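Local coordinates for aspartate aminotransferase (Leishmania major, PDB 4H51), which probably catalyses the transfer of the amino group of L-aspartate to 2-oxoglutarate, using pyridoxal 5'-phosphate as its cofactor, at residues Ser87-Phe92 against Gly309-His314; Tyr165-Pro170 against Glu178-Asp183; Glu214-Met219 against Arg253-Leu258; Phe367-Leu372 against Thr388-Ala393. One frame throughout, in Å; residues are numbered along the deposited sequence.

Interaction 1 of 4, residues Ser87-Phe92 against Gly309-His314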
loop_
_atom_site.group_PDB
_atom_site.type_symbol
_atom_site.label_atom_id
_atom_site.label_comp_id
_atom_site.label_asym_id
_atom_site.label_seq_id
_atom_site.Cartn_x
_atom_site.Cartn_y
_atom_site.Cartn_z
ATOM N N SER B 87 -10.903 -4.840 2.635
ATOM C CA SER B 87 -10.807 -5.430 1.314
ATOM C C SER B 87 -10.809 -4.374 0.206
ATOM O O SER B 87 -10.467 -4.672 -0.922
ATOM C CB SER B 87 -11.994 -6.342 1.060
ATOM O OG SER B 87 -12.056 -7.404 1.971
ATOM N N GLY B 88 -11.205 -3.147 0.525
ATOM C CA GLY B 88 -11.269 -2.098 -0.498
ATOM C C GLY B 88 -12.670 -1.804 -1.002
ATOM O O GLY B 88 -13.672 -2.166 -0.369
ATOM N N TYR B 89 -12.723 -1.093 -2.127
ATOM C CA TYR B 89 -13.960 -0.513 -2.623
ATOM C C TYR B 89 -14.652 -1.566 -3.498
ATOM O O TYR B 89 -14.203 -1.843 -4.618
ATOM C CB TYR B 89 -13.688 0.771 -3.407
ATOM C CG TYR B 89 -14.932 1.533 -3.875
ATOM C CD1 TYR B 89 -15.967 1.836 -2.986
ATOM C CD2 TYR B 89 -15.075 1.919 -5.204
ATOM C CE1 TYR B 89 -17.104 2.503 -3.407
ATOM C CE2 TYR B 89 -16.204 2.593 -5.633
ATOM C CZ TYR B 89 -17.210 2.875 -4.740
ATOM O OH TYR B 89 -18.338 3.560 -5.157
ATOM N N GLN B 90 -15.753 -2.124 -2.994
ATOM C CA GLN B 90 -16.369 -3.293 -3.645
ATOM C C GLN B 90 -16.805 -3.059 -5.104
ATOM O O GLN B 90 -16.616 -3.950 -5.918
ATOM C CB GLN B 90 -17.542 -3.864 -2.831
ATOM C CG GLN B 90 -17.837 -5.343 -3.114
ATOM C CD GLN B 90 -16.643 -6.256 -2.948
ATOM O OE1 GLN B 90 -15.940 -6.188 -1.946
ATOM N NE2 GLN B 90 -16.402 -7.108 -3.923
ATOM N N PRO B 91 -17.368 -1.870 -5.428
ATOM C CA PRO B 91 -17.754 -1.658 -6.817
ATOM C C PRO B 91 -16.545 -1.717 -7.776
ATOM O O PRO B 91 -16.623 -2.319 -8.890
ATOM C CB PRO B 91 -18.447 -0.287 -6.788
ATOM C CG PRO B 91 -19.038 -0.207 -5.420
ATOM C CD PRO B 91 -17.981 -0.853 -4.539
ATOM N N PHE B 92 -15.426 -1.147 -7.351
ATOM C CA PHE B 92 -14.199 -1.255 -8.130
ATOM C C PHE B 92 -13.834 -2.725 -8.289
ATOM O O PHE B 92 -13.589 -3.218 -9.402
ATOM C CB PHE B 92 -13.031 -0.529 -7.447
ATOM C CG PHE B 92 -11.687 -0.925 -7.985
ATOM C CD1 PHE B 92 -11.348 -0.597 -9.284
ATOM C CD2 PHE B 92 -10.797 -1.626 -7.230
ATOM C CE1 PHE B 92 -10.143 -0.989 -9.808
ATOM C CE2 PHE B 92 -9.569 -2.018 -7.741
ATOM C CZ PHE B 92 -9.243 -1.686 -9.032
ATOM N N GLY B 309 -7.616 5.961 -6.857
ATOM C CA GLY B 309 -7.439 5.196 -8.116
ATOM C C GLY B 309 -8.617 4.237 -8.384
ATOM O O GLY B 309 -9.130 4.143 -9.489
ATOM N N ALA B 310 -9.054 3.569 -7.323
ATOM C CA ALA B 310 -10.197 2.628 -7.383
ATOM C C ALA B 310 -11.467 3.367 -7.795
ATOM O O ALA B 310 -12.228 2.876 -8.581
ATOM C CB ALA B 310 -10.393 1.947 -6.037
ATOM N N ARG B 311 -11.654 4.551 -7.273
ATOM C CA ARG B 311 -12.843 5.341 -7.634
ATOM C C ARG B 311 -12.779 5.804 -9.077
ATOM O O ARG B 311 -13.778 5.710 -9.808
ATOM C CB ARG B 311 -12.998 6.509 -6.684
ATOM C CG ARG B 311 -13.456 6.127 -5.274
ATOM C CD ARG B 311 -13.920 7.392 -4.526
ATOM N NE ARG B 311 -13.925 7.195 -3.079
ATOM C CZ ARG B 311 -14.855 6.523 -2.416
ATOM N NH1 ARG B 311 -15.949 6.058 -3.037
ATOM N NH2 ARG B 311 -14.706 6.367 -1.107
ATOM N N LEU B 312 -11.624 6.316 -9.512
ATOM C CA LEU B 312 -11.471 6.659 -10.911
ATOM C C LEU B 312 -11.770 5.454 -11.834
ATOM O O LEU B 312 -12.549 5.543 -12.796
ATOM C CB LEU B 312 -10.062 7.193 -11.219
ATOM C CG LEU B 312 -9.659 8.588 -10.694
ATOM C CD1 LEU B 312 -8.151 8.825 -10.854
ATOM C CD2 LEU B 312 -10.482 9.702 -11.382
ATOM N N ALA B 313 -11.135 4.331 -11.538
ATOM C CA ALA B 313 -11.276 3.128 -12.364
ATOM C C ALA B 313 -12.683 2.603 -12.325
ATOM O O ALA B 313 -13.260 2.175 -13.333
ATOM C CB ALA B 313 -10.321 2.060 -11.895
ATOM N N HIS B 314 -13.291 2.622 -11.152
ATOM C CA HIS B 314 -14.687 2.199 -11.092
ATOM C C HIS B 314 -15.603 3.003 -11.999
ATOM O O HIS B 314 -16.465 2.434 -12.724
ATOM C CB HIS B 314 -15.241 2.259 -9.674
ATOM C CG HIS B 314 -16.697 1.924 -9.641
ATOM N ND1 HIS B 314 -17.653 2.852 -9.440
ATOM C CD2 HIS B 314 -17.360 0.738 -9.955
ATOM C CE1 HIS B 314 -18.863 2.278 -9.537
ATOM N NE2 HIS B 314 -18.689 0.976 -9.844
HETATM O O HOH W 1 -16.967 6.634 -6.088
#
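The capped start of helix 90-101 meets helix 307-318 where Tyr89, Pro91 and Phe92 pack on Ala310, Arg311, Ala313 and His314, a helix-to-helix contact of the aminotransferase fold built largely from ring faces. Tyr89 holds the N-cap position, and its ring is sandwiched: Pro91 CD sits over the centre of one face, while the guanidinium of Arg311 comes over the other. Arg311 CZ stands 4.9 Å from the centroid of the Tyr89 ring, 15° off the normal, a cation-pi contact with the two planes tilted by 55°. The edge of Tyr89 meets the face of His314 in a T-shaped pair. His314 CG stands anti to its backbone N (chi1 176°), which brings the imidazole against Pro91 CB, a CH-pi contact 3.3 Å from His314 NE2. Deeper in, Ala310 CB lies over the Phe92 ring, 3.7 Å from Phe92 CG, and Ala313 CB touches Phe92 CE1 at 3.7 Å. Phe263 and Gln114 continue this inner side. With no direct hydrogen bond between the segments, cohesion rests on dispersion and pi contacts. Water 1 accepts from Arg311 NH1 and is only weakly linked to Tyr89 OH, so the tyrosine probably meets the positive charge mainly through its ring.

Interaction 2 of 4, residues Tyr165-Pro170 against Glu178-Asp183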
loop_
_atom_site.group_PDB
_atom_site.type_symbol
_atom_site.label_atom_id
_atom_site.label_comp_id
_atom_site.label_asym_id
_atom_site.label_seq_id
_atom_site.Cartn_x
_atom_site.Cartn_y
_atom_site.Cartn_z
ATOM N N TYR B 165 11.380 -21.513 -14.855
ATOM C CA TYR B 165 11.052 -22.360 -16.005
ATOM C C TYR B 165 11.646 -21.736 -17.250
ATOM O O TYR B 165 11.622 -20.497 -17.425
ATOM C CB TYR B 165 9.546 -22.613 -16.193
ATOM C CG TYR B 165 8.664 -21.425 -16.229
ATOM C CD1 TYR B 165 8.124 -20.920 -15.062
ATOM C CD2 TYR B 165 8.334 -20.819 -17.419
ATOM C CE1 TYR B 165 7.267 -19.810 -15.074
ATOM C CE2 TYR B 165 7.485 -19.694 -17.447
ATOM C CZ TYR B 165 6.943 -19.220 -16.260
ATOM O OH TYR B 165 6.118 -18.126 -16.219
ATOM N N ALA B 166 12.196 -22.612 -18.094
ATOM C CA ALA B 166 12.609 -22.219 -19.420
ATOM C C ALA B 166 11.469 -21.479 -20.110
ATOM O O ALA B 166 10.324 -21.874 -20.017
ATOM C CB ALA B 166 13.004 -23.460 -20.220
ATOM N N TYR B 167 11.781 -20.409 -20.809
ATOM C CA TYR B 167 10.748 -19.587 -21.396
ATOM C C TYR B 167 11.261 -18.946 -22.671
ATOM O O TYR B 167 10.837 -19.347 -23.766
ATOM C CB TYR B 167 10.219 -18.556 -20.375
ATOM C CG TYR B 167 9.021 -17.821 -20.925
ATOM C CD1 TYR B 167 7.793 -18.453 -20.965
ATOM C CD2 TYR B 167 9.127 -16.556 -21.488
ATOM C CE1 TYR B 167 6.689 -17.852 -21.532
ATOM C CE2 TYR B 167 8.012 -15.931 -22.022
ATOM C CZ TYR B 167 6.786 -16.581 -22.043
ATOM O OH TYR B 167 5.622 -16.025 -22.601
ATOM N N TYR B 168 12.166 -17.983 -22.553
ATOM C CA TYR B 168 12.662 -17.253 -23.737
ATOM C C TYR B 168 13.972 -17.844 -24.221
ATOM O O TYR B 168 14.851 -18.121 -23.420
ATOM C CB TYR B 168 12.883 -15.793 -23.399
ATOM C CG TYR B 168 13.129 -14.933 -24.602
ATOM C CD1 TYR B 168 12.139 -14.777 -25.575
ATOM C CD2 TYR B 168 14.319 -14.275 -24.770
ATOM C CE1 TYR B 168 12.341 -13.992 -26.687
ATOM C CE2 TYR B 168 14.541 -13.476 -25.880
ATOM C CZ TYR B 168 13.551 -13.338 -26.831
ATOM O OH TYR B 168 13.729 -12.557 -27.957
ATOM N N ASP B 169 14.060 -18.051 -25.527
ATOM C CA ASP B 169 15.283 -18.487 -26.182
ATOM C C ASP B 169 15.900 -17.338 -27.015
ATOM O O ASP B 169 15.433 -17.022 -28.074
ATOM C CB ASP B 169 14.958 -19.655 -27.082
ATOM C CG ASP B 169 16.188 -20.274 -27.661
ATOM O OD1 ASP B 169 17.287 -19.762 -27.382
ATOM O OD2 ASP B 169 16.049 -21.272 -28.380
ATOM N N PRO B 170 16.977 -16.747 -26.540
ATOM C CA PRO B 170 17.577 -15.596 -27.235
ATOM C C PRO B 170 18.021 -15.955 -28.663
ATOM O O PRO B 170 17.918 -15.127 -29.582
ATOM C CB PRO B 170 18.802 -15.283 -26.378
ATOM C CG PRO B 170 18.501 -15.888 -25.052
ATOM C CD PRO B 170 17.733 -17.135 -25.353
ATOM N N GLU B 178 9.310 -26.322 -25.711
ATOM C CA GLU B 178 9.638 -27.686 -25.257
ATOM C C GLU B 178 10.316 -27.672 -23.870
ATOM O O GLU B 178 10.016 -28.500 -23.031
ATOM C CB GLU B 178 10.483 -28.448 -26.309
ATOM C CG GLU B 178 9.708 -28.715 -27.621
ATOM C CD GLU B 178 8.398 -29.500 -27.438
ATOM O OE1 GLU B 178 8.395 -30.541 -26.753
ATOM O OE2 GLU B 178 7.342 -29.070 -27.951
ATOM N N GLY B 179 11.166 -26.687 -23.627
ATOM C CA GLY B 179 11.847 -26.552 -22.372
ATOM C C GLY B 179 10.871 -26.161 -21.273
ATOM O O GLY B 179 10.967 -26.667 -20.140
ATOM N N MET B 180 9.931 -25.303 -21.619
ATOM C CA MET B 180 8.906 -24.867 -20.679
ATOM C C MET B 180 8.081 -26.044 -20.206
ATOM O O MET B 180 7.900 -26.240 -19.013
ATOM C CB MET B 180 7.997 -23.804 -21.285
ATOM C CG MET B 180 6.960 -23.283 -20.293
ATOM S SD MET B 180 6.035 -21.902 -21.012
ATOM C CE MET B 180 5.024 -21.348 -19.635
ATOM N N LYS B 181 7.609 -26.840 -21.161
ATOM C CA LYS B 181 6.838 -28.029 -20.816
ATOM C C LYS B 181 7.666 -28.984 -19.956
ATOM O O LYS B 181 7.153 -29.548 -18.988
ATOM C CB LYS B 181 6.341 -28.729 -22.066
ATOM C CG LYS B 181 5.250 -27.939 -22.790
ATOM C CD LYS B 181 4.589 -28.687 -23.956
ATOM C CE LYS B 181 5.518 -28.900 -25.136
ATOM N NZ LYS B 181 4.876 -29.761 -26.186
ATOM N N LYS B 182 8.927 -29.187 -20.342
ATOM C CA LYS B 182 9.824 -30.048 -19.596
ATOM C C LYS B 182 9.914 -29.578 -18.138
ATOM O O LYS B 182 9.812 -30.379 -17.242
ATOM C CB LYS B 182 11.193 -30.032 -20.254
ATOM C CG LYS B 182 12.250 -30.917 -19.609
ATOM C CD LYS B 182 13.375 -31.177 -20.621
ATOM C CE LYS B 182 14.740 -31.282 -19.969
ATOM N NZ LYS B 182 14.779 -32.444 -19.037
ATOM N N ASP B 183 10.121 -28.285 -17.919
ATOM C CA ASP B 183 10.254 -27.791 -16.551
ATOM C C ASP B 183 8.939 -27.875 -15.720
ATOM O O ASP B 183 8.963 -28.144 -14.501
ATOM C CB ASP B 183 10.814 -26.361 -16.577
ATOM C CG ASP B 183 12.293 -26.302 -16.964
ATOM O OD1 ASP B 183 12.974 -27.376 -17.099
ATOM O OD2 ASP B 183 12.773 -25.167 -17.233
#
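Met180 swings CG to the far side from its backbone N (chi1 -177°) and continues fully extended, which lays its thioether alongside Tyr165 and Tyr167. Tyr165 takes the less common setting with CG between the backbone N and the carbonyl carbon (chi1 52°), and its ring points the same way as the methionine. The contact is the packing of a helix on the mixed sheet of the large domain: helix 177-186 lies in the crossover from strand 162-169, by way of the short antiparallel strand 174-175, to strand 192-196, which runs parallel to 162-169. Met180 divides its tip between the two rings. Its methyl CE makes an apolar contact 3.7 Å from Tyr165 CE2. Met180 SD is the Met-aromatic partner of both rings, oblique to Tyr165 and at the edge of Tyr167, 3.9 Å from Tyr167 CD1. The tyrosine hydroxyls point away from the helix, Tyr165 OH to Ile194 O and Tyr167 OH to Val205 O, so each ring is anchored at its far end, and Ile215 of helix 209-221 adjoins Met180.

One nearly straight hydrogen bond fixes the other end of the contact. Ala166 N donates to Asp183 OD2 over 2.8 Å (172° at the hydrogen), meeting the carboxylate on its anti side, slightly out of plane. The helix backbone also comes close, with Gly179 C 3.6 Å from Ala166 CB. The carbonyl of Ala166 is buried here without a polar partner in the model, and Ala166 O abuts Met180 CB at 3.3 Å.

Interaction 3 of 4, residues Glu214-Met219 against Arg253-Leu258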
loop_
_atom_site.group_PDB
_atom_site.type_symbol
_atom_site.label_atom_id
_atom_site.label_comp_id
_atom_site.label_asym_id
_atom_site.label_seq_id
_atom_site.Cartn_x
_atom_site.Cartn_y
_atom_site.Cartn_z
ATOM N N GLU B 214 -2.069 -26.118 -24.049
ATOM C CA GLU B 214 -1.160 -27.196 -23.596
ATOM C C GLU B 214 -0.641 -26.910 -22.190
ATOM O O GLU B 214 -0.557 -27.815 -21.385
ATOM C CB GLU B 214 0.022 -27.368 -24.509
ATOM C CG GLU B 214 -0.319 -27.989 -25.852
ATOM C CD GLU B 214 0.941 -28.435 -26.611
ATOM O OE1 GLU B 214 1.807 -29.135 -26.033
ATOM O OE2 GLU B 214 1.084 -28.059 -27.794
ATOM N N ILE B 215 -0.373 -25.636 -21.884
ATOM C CA ILE B 215 0.119 -25.287 -20.542
ATOM C C ILE B 215 -0.970 -25.558 -19.509
ATOM O O ILE B 215 -0.688 -26.067 -18.418
ATOM C CB ILE B 215 0.532 -23.824 -20.453
ATOM C CG1 ILE B 215 1.744 -23.546 -21.336
ATOM C CG2 ILE B 215 0.910 -23.462 -18.993
ATOM C CD1 ILE B 215 1.898 -22.077 -21.661
ATOM N N ALA B 216 -2.221 -25.232 -19.839
ATOM C CA ALA B 216 -3.336 -25.552 -18.921
ATOM C C ALA B 216 -3.408 -27.050 -18.641
ATOM O O ALA B 216 -3.578 -27.437 -17.496
ATOM C CB ALA B 216 -4.667 -25.042 -19.432
ATOM N N SER B 217 -3.331 -27.884 -19.666
ATOM C CA SER B 217 -3.372 -29.330 -19.466
ATOM C C SER B 217 -2.278 -29.832 -18.508
ATOM O O SER B 217 -2.524 -30.702 -17.675
ATOM C CB SER B 217 -3.204 -30.059 -20.799
ATOM O OG SER B 217 -4.289 -29.775 -21.620
ATOM N N LEU B 218 -1.087 -29.291 -18.651
ATOM C CA LEU B 218 0.042 -29.664 -17.792
ATOM C C LEU B 218 -0.154 -29.179 -16.359
ATOM O O LEU B 218 0.180 -29.906 -15.397
ATOM C CB LEU B 218 1.334 -29.061 -18.339
ATOM C CG LEU B 218 1.786 -29.608 -19.679
ATOM C CD1 LEU B 218 3.112 -28.975 -20.029
ATOM C CD2 LEU B 218 1.924 -31.128 -19.631
ATOM N N MET B 219 -0.685 -27.968 -16.186
ATOM C CA MET B 219 -0.931 -27.455 -14.824
ATOM C C MET B 219 -1.983 -28.287 -14.090
ATOM O O MET B 219 -1.900 -28.486 -12.867
ATOM C CB MET B 219 -1.383 -25.968 -14.834
ATOM C CG MET B 219 -0.339 -25.027 -15.460
ATOM S SD MET B 219 1.065 -24.890 -14.347
ATOM C CE MET B 219 2.274 -24.126 -15.438
ATOM N N ARG B 253 -11.299 -24.264 -17.895
ATOM C CA ARG B 253 -10.826 -25.632 -17.727
ATOM C C ARG B 253 -10.627 -26.083 -16.270
ATOM O O ARG B 253 -10.080 -27.155 -16.044
ATOM C CB ARG B 253 -9.566 -25.875 -18.564
ATOM C CG ARG B 253 -9.957 -25.902 -20.046
ATOM C CD ARG B 253 -8.875 -26.389 -20.937
ATOM N NE ARG B 253 -8.410 -27.719 -20.528
ATOM C CZ ARG B 253 -7.231 -28.199 -20.880
ATOM N NH1 ARG B 253 -6.412 -27.456 -21.646
ATOM N NH2 ARG B 253 -6.839 -29.376 -20.437
ATOM N N GLY B 254 -11.120 -25.296 -15.318
ATOM C CA GLY B 254 -11.253 -25.755 -13.923
ATOM C C GLY B 254 -10.031 -25.501 -13.043
ATOM O O GLY B 254 -9.908 -26.080 -11.968
ATOM N N ILE B 255 -9.132 -24.639 -13.484
ATOM C CA ILE B 255 -7.934 -24.285 -12.708
ATOM C C ILE B 255 -8.356 -23.242 -11.675
ATOM O O ILE B 255 -9.112 -22.292 -12.016
ATOM C CB ILE B 255 -6.819 -23.751 -13.638
ATOM C CG1 ILE B 255 -6.347 -24.909 -14.529
ATOM C CG2 ILE B 255 -5.629 -23.116 -12.845
ATOM C CD1 ILE B 255 -5.332 -24.581 -15.600
ATOM N N GLU B 256 -7.910 -23.404 -10.416
ATOM C CA GLU B 256 -8.117 -22.388 -9.388
ATOM C C GLU B 256 -7.153 -21.218 -9.555
ATOM O O GLU B 256 -6.161 -21.101 -8.814
ATOM C CB GLU B 256 -8.014 -23.013 -8.004
ATOM C CG GLU B 256 -9.258 -23.841 -7.715
ATOM C CD GLU B 256 -9.185 -24.570 -6.398
ATOM O OE1 GLU B 256 -8.062 -24.913 -5.958
ATOM O OE2 GLU B 256 -10.246 -24.826 -5.813
ATOM N N VAL B 257 -7.456 -20.378 -10.520
ATOM C CA VAL B 257 -6.590 -19.268 -10.868
ATOM C C VAL B 257 -6.518 -18.239 -9.740
ATOM O O VAL B 257 -7.535 -17.731 -9.289
ATOM C CB VAL B 257 -7.135 -18.589 -12.122
ATOM C CG1 VAL B 257 -6.360 -17.314 -12.406
ATOM C CG2 VAL B 257 -7.120 -19.577 -13.287
ATOM N N LEU B 258 -5.296 -17.939 -9.297
ATOM C CA LEU B 258 -5.001 -16.780 -8.521
ATOM C C LEU B 258 -4.461 -15.747 -9.531
ATOM O O LEU B 258 -3.617 -16.085 -10.389
ATOM C CB LEU B 258 -3.944 -17.076 -7.474
ATOM C CG LEU B 258 -3.645 -16.023 -6.387
ATOM C CD1 LEU B 258 -4.869 -15.791 -5.535
ATOM C CD2 LEU B 258 -2.441 -16.418 -5.496
#
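Arg253 reaches from the end of helix 245-252 to Ser217 and Ala216 on helix 209-221, tying a helix-terminating loop to a helix on the flank of the central sheet. From CB, which already points at that helix, the chain runs out extended to CG and CD, and a turn about the CG-CD bond (chi3 56°) swings NE and the guanidinium toward the serine. At the tip, Arg253 NH1 packs 3.7 Å from Ala216 CB, and both terminal nitrogens converge on one oxygen: Arg253 NH2 donates to Ser217 OG over 2.8 Å at 156°, Arg253 NH1 to Ser217 OG over 3.1 Å at a more bent 137°. The oxygen lies almost exactly in the guanidinium plane. Asn213, one turn earlier, contributes weak bonds to both partners.

Beneath this polar clasp, Ile255 CD1 inserts against Ala216, 3.9 Å from its CB, and comes within 4.3 Å of Met219 CB; Phe250 and Val226 pack against Ile255 as well. Gly254, with positive phi, is the C' residue of the Schellman motif that ends helix 245-252, and it separates the arginine from the isoleucine. Because Arg253 and Ser217 also touch a crystal neighbour, the exact pose of the clasp may owe something to the lattice. Its chemistry is that of a charged group held by a neutral hydroxyl, so the linkage is directional, but it offers the arginine no compensating charge at that oxygen.

Interaction 4 of 4, residues Phe367-Leu372 against Thr388-Ala393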
loop_
_atom_site.group_PDB
_atom_site.type_symbol
_atom_site.label_atom_id
_atom_site.label_comp_id
_atom_site.label_asym_id
_atom_site.label_seq_id
_atom_site.Cartn_x
_atom_site.Cartn_y
_atom_site.Cartn_z
ATOM N N PHE B 367 7.211 -3.695 -24.336
ATOM C CA PHE B 367 8.643 -3.924 -24.533
ATOM C C PHE B 367 9.054 -4.659 -25.832
ATOM O O PHE B 367 8.243 -5.359 -26.504
ATOM C CB PHE B 367 9.165 -4.675 -23.338
ATOM C CG PHE B 367 8.924 -3.985 -22.025
ATOM C CD1 PHE B 367 9.618 -2.827 -21.685
ATOM C CD2 PHE B 367 8.048 -4.520 -21.093
ATOM C CE1 PHE B 367 9.432 -2.211 -20.447
ATOM C CE2 PHE B 367 7.857 -3.909 -19.854
ATOM C CZ PHE B 367 8.539 -2.760 -19.519
ATOM N N SER B 368 10.332 -4.457 -26.173
ATOM C CA SER B 368 11.090 -5.303 -27.094
ATOM C C SER B 368 12.296 -5.812 -26.258
ATOM O O SER B 368 12.922 -5.037 -25.519
ATOM C CB SER B 368 11.509 -4.440 -28.274
ATOM O OG SER B 368 12.114 -5.107 -29.382
ATOM N N PHE B 369 12.566 -7.115 -26.301
ATOM C CA PHE B 369 13.832 -7.670 -25.877
ATOM C C PHE B 369 14.677 -7.762 -27.165
ATOM O O PHE B 369 14.415 -8.616 -28.004
ATOM C CB PHE B 369 13.573 -9.056 -25.272
ATOM C CG PHE B 369 14.372 -9.364 -24.053
ATOM C CD1 PHE B 369 14.501 -8.435 -23.042
ATOM C CD2 PHE B 369 14.926 -10.614 -23.861
ATOM C CE1 PHE B 369 15.218 -8.708 -21.904
ATOM C CE2 PHE B 369 15.651 -10.886 -22.732
ATOM C CZ PHE B 369 15.796 -9.945 -21.744
ATOM N N LEU B 370 15.642 -6.859 -27.344
ATOM C CA LEU B 370 16.223 -6.634 -28.665
ATOM C C LEU B 370 17.272 -7.682 -29.044
ATOM O O LEU B 370 17.541 -7.847 -30.201
ATOM C CB LEU B 370 16.858 -5.237 -28.759
ATOM C CG LEU B 370 15.875 -4.087 -28.601
ATOM C CD1 LEU B 370 16.581 -2.747 -28.400
ATOM C CD2 LEU B 370 14.971 -4.054 -29.832
ATOM N N GLY B 371 17.892 -8.308 -28.066
ATOM C CA GLY B 371 18.885 -9.360 -28.329
ATOM C C GLY B 371 20.333 -8.912 -28.256
ATOM O O GLY B 371 21.243 -9.729 -28.361
ATOM N N LEU B 372 20.576 -7.642 -28.008
ATOM C CA LEU B 372 21.936 -7.150 -27.945
ATOM C C LEU B 372 22.677 -7.671 -26.696
ATOM O O LEU B 372 22.049 -7.955 -25.654
ATOM C CB LEU B 372 21.925 -5.612 -27.981
ATOM C CG LEU B 372 21.291 -4.901 -29.201
ATOM C CD1 LEU B 372 21.273 -3.389 -28.948
ATOM C CD2 LEU B 372 22.026 -5.210 -30.508
ATOM N N THR B 388 17.662 -1.194 -21.178
ATOM C CA THR B 388 18.356 -1.925 -20.128
ATOM C C THR B 388 19.561 -2.725 -20.637
ATOM O O THR B 388 19.718 -3.031 -21.839
ATOM C CB THR B 388 17.427 -2.870 -19.354
ATOM O OG1 THR B 388 17.187 -4.066 -20.155
ATOM C CG2 THR B 388 16.100 -2.155 -19.012
ATOM N N VAL B 389 20.415 -3.103 -19.679
ATOM C CA VAL B 389 21.577 -3.907 -19.967
ATOM C C VAL B 389 21.229 -5.304 -20.526
ATOM O O VAL B 389 22.033 -5.930 -21.184
ATOM C CB VAL B 389 22.515 -4.011 -18.732
ATOM C CG1 VAL B 389 22.993 -2.633 -18.330
ATOM C CG2 VAL B 389 21.836 -4.677 -17.558
ATOM N N SER B 390 20.019 -5.770 -20.267
ATOM C CA SER B 390 19.509 -7.034 -20.859
ATOM C C SER B 390 18.862 -6.892 -22.250
ATOM O O SER B 390 18.391 -7.869 -22.847
ATOM C CB SER B 390 18.513 -7.671 -19.894
ATOM O OG SER B 390 17.421 -6.789 -19.605
ATOM N N GLY B 391 18.840 -5.669 -22.750
ATOM C CA GLY B 391 18.317 -5.364 -24.068
ATOM C C GLY B 391 16.834 -5.036 -24.110
ATOM O O GLY B 391 16.241 -5.037 -25.174
ATOM N N ARG B 392 16.233 -4.739 -22.966
ATOM C CA ARG B 392 14.829 -4.341 -22.922
ATOM C C ARG B 392 14.617 -2.886 -23.253
ATOM O O ARG B 392 15.253 -2.012 -22.650
ATOM C CB ARG B 392 14.213 -4.591 -21.522
ATOM C CG ARG B 392 12.699 -4.567 -21.592
ATOM C CD ARG B 392 11.987 -4.658 -20.242
ATOM N NE ARG B 392 12.051 -3.398 -19.496
ATOM C CZ ARG B 392 11.606 -3.221 -18.242
ATOM N NH1 ARG B 392 11.066 -4.232 -17.581
ATOM N NH2 ARG B 392 11.703 -2.015 -17.653
ATOM N N ALA B 393 13.678 -2.620 -24.153
ATOM C CA ALA B 393 13.366 -1.277 -24.601
ATOM C C ALA B 393 11.882 -1.075 -24.442
ATOM O O ALA B 393 11.116 -1.912 -24.889
ATOM C CB ALA B 393 13.751 -1.085 -26.090
HETATM O O HOH W 2 17.721 -8.944 -25.332
HETATM O O HOH W 3 22.045 -8.005 -22.868
#
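Phe367 and Arg392 form the tight end of a small two-stranded antiparallel sheet, in which strand 367-369 pairs with strand 392-394 in the small domain of the aminotransferase fold, separate from the large mixed sheet. The guanidinium of Arg392 lies flat on the Phe367 ring, the planes only 20° apart and the centres 3.8 Å from each other. Packing is close, with Arg392 NE 3.0 Å from Phe367 CE1, and Arg392 CD adds a CH-pi contact over the same ring. A bend at chi3 (75°) turns the end of the arginine onto the phenyl face, while its NH1 and NH2 are bonded to Asn201 OD1 and Val50 O; stacking and hydrogen bonds together fix its rotation. The strands themselves are joined in the hydrogen-bonded pair Ser368-Ala393, by Ser368 N to Ala393 O and Ala393 N to Ser368 O. Leu370 N to Gly391 O, 2.9 Å long, carries the pairing beyond the strand. Ala393, on the same face as Ser368, meets Leu370 CD1 with its CB at 4.0 Å.

Toward the type I turn Thr388-Gly391 the contact opens to solvent. Phe369, on the same face as Arg392, offers its ring to Ser390 O, which sits over it 3.4 Å from Phe369 CE1, and the serine is exposed. Here water replaces direct bonds: water 2 accepts from Gly371 N and donates to Ser390 O. Farther along, water 3 bridges the two segments, donating to both: 2.8 Å from Leu372 O and 2.7 Å from Val389 O.

How the interactions relate
Interactions 2 and 3 share a neighbourhood, their centres about 17 Å apart: helix 177-186 packs on helix 209-221, and a salt bridge from Lys181 to Glu214 joins them. Interaction 4 meets interaction 2 through Tyr168 and Phe369, linking the small two-stranded sheet to strand 162-169 of the large one. Interaction 1 touches none of the others and lies on the opposite side of the chain's centre from 2 and 4. Interactions 3 and 4 are buried, 1 and 2 partly so. Chemistry varies too: interactions 1 and 2 are mainly side-chain packing, the former without a direct hydrogen bond; interaction 3 couples apolar packing to an arginine clasp at its rim; interaction 4 alone pairs strand with strand.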